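PDB 2B1X: naphthalene dioxygenase large subunit from Rhodococcus sp., which is the large subunit of a Rieske-type oxygenase, carrying an iron-sulfur cluster and a separate iron site. Local coordinates for residues 89-94 with 108-113. Residues are numbered along the deposited sequence; the frame is centred on the assembly and turned at random.
Sequences RHRGMQ and CPYHGW. With FES (Fe2/s2 (inorganic) cluster), chain H.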
ATOM      1  N   ARG A  89      22.174 -19.827   8.920  1.00 11.33           N
ATOM      2  CA  ARG A  89      22.886 -20.474   7.830  1.00 10.55           C
ATOM      3  C   ARG A  89      22.131 -21.695   7.310  1.00 10.72           C
ATOM      4  O   ARG A  89      22.473 -22.229   6.273  1.00 10.72           O
ATOM      5  CB  ARG A  89      24.289 -20.904   8.310  1.00 10.79           C
ATOM      6  CG  ARG A  89      25.221 -19.710   8.679  1.00 11.52           C
ATOM      7  CD  ARG A  89      25.467 -18.719   7.539  1.00 13.66           C
ATOM      8  NE  ARG A  89      25.954 -19.384   6.327  1.00 14.00           N
ATOM      9  CZ  ARG A  89      27.235 -19.687   6.075  1.00 16.36           C
ATOM     10  NH1 ARG A  89      28.198 -19.419   6.964  1.00 14.15           N
ATOM     11  NH2 ARG A  89      27.562 -20.287   4.926  1.00 16.40           N
ATOM     12  N   HIS A  90      21.116 -22.121   8.051  1.00 10.32           N
ATOM     13  CA  HIS A  90      20.356 -23.319   7.736  1.00 10.97           C
ATOM     14  C   HIS A  90      19.306 -22.967   6.679  1.00 11.63           C
ATOM     15  O   HIS A  90      19.503 -23.312   5.503  1.00 11.27           O
ATOM     16  CB  HIS A  90      19.764 -23.923   9.015  1.00 10.16           C
ATOM     17  CG  HIS A  90      18.963 -25.174   8.786  1.00 11.82           C
ATOM     18  ND1 HIS A  90      17.680 -25.329   9.262  1.00  9.47           N
ATOM     19  CD2 HIS A  90      19.258 -26.318   8.122  1.00 10.24           C
ATOM     20  CE1 HIS A  90      17.225 -26.520   8.911  1.00 12.20           C
ATOM     21  NE2 HIS A  90      18.159 -27.136   8.211  1.00  9.45           N
ATOM     22  N   ARG A  91      18.252 -22.243   7.080  1.00 11.87           N
ATOM     23  CA  ARG A  91      17.211 -21.806   6.135  1.00 11.81           C
ATOM     24  C   ARG A  91      17.006 -20.287   6.112  1.00 12.15           C
ATOM     25  O   ARG A  91      15.957 -19.821   5.660  1.00 12.82           O
ATOM     26  CB  ARG A  91      15.871 -22.538   6.408  1.00 12.39           C
ATOM     27  CG  ARG A  91      14.954 -22.730   5.166  1.00 11.78           C
ATOM     28  CD  ARG A  91      15.496 -23.768   4.187  1.00 10.61           C
ATOM     29  NE  ARG A  91      15.185 -25.091   4.708  1.00 11.13           N
ATOM     30  CZ  ARG A  91      16.079 -25.992   5.096  1.00 13.04           C
ATOM     31  NH1 ARG A  91      17.377 -25.745   4.942  1.00 10.50           N
ATOM     32  NH2 ARG A  91      15.659 -27.172   5.594  1.00 11.74           N
ATOM     33  N   GLY A  92      17.953 -19.516   6.658  1.00 11.86           N
ATOM     34  CA  GLY A  92      17.933 -18.056   6.502  1.00 11.48           C
ATOM     35  C   GLY A  92      17.036 -17.250   7.445  1.00 11.57           C
ATOM     36  O   GLY A  92      16.796 -16.060   7.184  1.00  9.56           O
ATOM     37  N   MET A  93      16.509 -17.879   8.509  1.00 11.45           N
ATOM     38  CA  MET A  93      15.669 -17.105   9.440  1.00 12.57           C
ATOM     39  C   MET A  93      16.465 -16.043  10.203  1.00 12.31           C
ATOM     40  O   MET A  93      17.650 -16.242  10.453  1.00 12.16           O
ATOM     41  CB  MET A  93      14.902 -17.992  10.442  1.00 12.54           C
ATOM     42  CG  MET A  93      13.650 -17.163  10.921  1.00 16.86           C
ATOM     43  SD  MET A  93      12.646 -17.927  12.085  1.00 29.74           S
ATOM     44  CE  MET A  93      12.065 -16.459  12.927  1.00 24.94           C
ATOM     45  N   GLN A  94      15.835 -14.912  10.536  1.00 12.37           N
ATOM     46  CA  GLN A  94      16.445 -13.938  11.460  1.00 12.66           C
ATOM     47  C   GLN A  94      16.697 -14.628  12.792  1.00 13.47           C
ATOM     48  O   GLN A  94      15.781 -15.269  13.338  1.00 14.08           O
ATOM     49  CB  GLN A  94      15.541 -12.757  11.716  1.00 12.86           C
ATOM     50  CG  GLN A  94      15.327 -11.856  10.528  1.00 13.30           C
ATOM     51  CD  GLN A  94      14.212 -10.893  10.803  1.00 17.35           C
ATOM     52  OE1 GLN A  94      13.046 -11.303  10.898  1.00 18.02           O
ATOM     53  NE2 GLN A  94      14.556  -9.622  10.963  1.00 15.65           N
ATOM     54  N   CYS A 108      18.064 -19.645  16.742  1.00 13.67           N
ATOM     55  CA  CYS A 108      17.154 -19.541  15.621  1.00 12.90           C
ATOM     56  C   CYS A 108      15.837 -20.203  15.964  1.00 12.73           C
ATOM     57  O   CYS A 108      15.819 -21.384  16.316  1.00 12.65           O
ATOM     58  CB  CYS A 108      17.740 -20.196  14.361  1.00 12.62           C
ATOM     59  SG  CYS A 108      16.590 -20.168  12.973  1.00 14.45           S
ATOM     60  N   PRO A 109      14.714 -19.480  15.855  1.00 12.48           N
ATOM     61  CA  PRO A 109      13.423 -20.068  16.231  1.00 12.40           C
ATOM     62  C   PRO A 109      12.991 -21.238  15.333  1.00 12.66           C
ATOM     63  O   PRO A 109      12.217 -22.097  15.791  1.00 13.84           O
ATOM     64  CB  PRO A 109      12.449 -18.894  16.088  1.00 12.05           C
ATOM     65  CG  PRO A 109      13.297 -17.692  16.136  1.00 12.96           C
ATOM     66  CD  PRO A 109      14.574 -18.081  15.416  1.00 12.42           C
ATOM     67  N   TYR A 110      13.481 -21.300  14.098  1.00 12.39           N
ATOM     68  CA  TYR A 110      12.992 -22.321  13.162  1.00 11.49           C
ATOM     69  C   TYR A 110      13.405 -23.754  13.586  1.00 11.70           C
ATOM     70  O   TYR A 110      12.550 -24.572  13.984  1.00 11.33           O
ATOM     71  CB  TYR A 110      13.400 -21.975  11.726  1.00 11.72           C
ATOM     72  CG  TYR A 110      12.539 -22.587  10.600  1.00 12.81           C
ATOM     73  CD1 TYR A 110      12.758 -22.221   9.270  1.00 11.27           C
ATOM     74  CD2 TYR A 110      11.529 -23.530  10.877  1.00 12.44           C
ATOM     75  CE1 TYR A 110      12.001 -22.735   8.230  1.00 13.14           C
ATOM     76  CE2 TYR A 110      10.765 -24.113   9.822  1.00 13.30           C
ATOM     77  CZ  TYR A 110      11.011 -23.693   8.497  1.00 13.86           C
ATOM     78  OH  TYR A 110      10.281 -24.201   7.442  1.00 14.27           O
ATOM     79  N   HIS A 111      14.692 -24.061  13.574  1.00 10.97           N
ATOM     80  CA  HIS A 111      15.102 -25.387  14.058  1.00 11.27           C
ATOM     81  C   HIS A 111      16.009 -25.380  15.285  1.00 10.96           C
ATOM     82  O   HIS A 111      16.416 -26.438  15.737  1.00 11.61           O
ATOM     83  CB  HIS A 111      15.717 -26.251  12.942  1.00 10.83           C
ATOM     84  CG  HIS A 111      14.950 -26.207  11.654  1.00 11.52           C
ATOM     85  ND1 HIS A 111      15.051 -25.158  10.766  1.00 11.70           N
ATOM     86  CD2 HIS A 111      14.107 -27.100  11.087  1.00 11.40           C
ATOM     87  CE1 HIS A 111      14.277 -25.384   9.720  1.00 11.07           C
ATOM     88  NE2 HIS A 111      13.680 -26.550   9.899  1.00 12.26           N
ATOM     89  N   GLY A 112      16.322 -24.203  15.816  1.00 10.74           N
ATOM     90  CA  GLY A 112      17.120 -24.114  17.036  1.00 11.26           C
ATOM     91  C   GLY A 112      18.643 -24.158  16.932  1.00 10.60           C
ATOM     92  O   GLY A 112      19.276 -24.402  17.928  1.00 11.32           O
ATOM     93  N   TRP A 113      19.234 -23.954  15.752  1.00 10.78           N
ATOM     94  CA  TRP A 113      20.676 -23.789  15.643  1.00 10.50           C
ATOM     95  C   TRP A 113      21.017 -22.595  16.526  1.00 10.83           C
ATOM     96  O   TRP A 113      20.291 -21.602  16.535  1.00 10.65           O
ATOM     97  CB  TRP A 113      21.071 -23.488  14.201  1.00 10.51           C
ATOM     98  CG  TRP A 113      21.071 -24.733  13.270  1.00 10.93           C
ATOM     99  CD1 TRP A 113      20.376 -25.884  13.438  1.00 11.08           C
ATOM    100  CD2 TRP A 113      21.818 -24.891  12.058  1.00 10.67           C
ATOM    101  NE1 TRP A 113      20.631 -26.752  12.403  1.00 11.38           N
ATOM    102  CE2 TRP A 113      21.536 -26.171  11.555  1.00 10.99           C
ATOM    103  CE3 TRP A 113      22.743 -24.088  11.366  1.00 11.30           C
ATOM    104  CZ2 TRP A 113      22.096 -26.650  10.374  1.00 10.97           C
ATOM    105  CZ3 TRP A 113      23.299 -24.566  10.193  1.00 10.75           C
ATOM    106  CH2 TRP A 113      22.983 -25.834   9.713  1.00 10.86           C
TER
HETATM  107 FE1  FES H 501      16.762 -23.935  10.509  1.00 20.90          FE
HETATM  108 FE2  FES H 501      17.645 -21.549  11.568  1.00 20.79          FE
HETATM  109  S1  FES H 501      17.706 -23.558  12.511  1.00 22.34           S
HETATM  110  S2  FES H 501      16.520 -21.891   9.662  1.00 20.74           S
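His-90 and His-111 meet at one iron of the Fe2/S2 cluster, FE1, each binding it through ND1 at 2.1 Å. The shared metal brings the two ND1 atoms to 3.0 Å without a hydrogen bond, and the rings form a T-shaped pair, planes at 86°, with the edge of His-90 directed at the face of His-111. CE1 of His-90 rests over that face, while the Tyr-110 ring lies against the other, so the His-111 imidazole is held from two sides. CB of His-90 sits over the six-membered ring of Trp-113, 3.5 Å from the centroid, in a CH-pi contact; from there CG, anti to the backbone N (chi1 -180°), carries the imidazole on to FE1 and into an offset stack with the indole. The second iron, FE2, is bound by Cys-108 SG at 2.2 Å and by Cys-88. Met-93 packs behind this thiolate, with CB 3.7 Å from Cys-108 SG; its extended chain carries CE across the Pro-109 ring, 3.7 Å from CG. Beyond the cluster, NE2 of His-90 and of His-111 hydrogen-bond to Glu-421 and Asp-213 of the second subunit, bonds that help fix the rotation of the two rings. Two cluster-binding loops, one His and one Cys from each, joined through a [2Fe-2S] centre, are the signature of the Rieske domain, here docked against a neighbouring subunit.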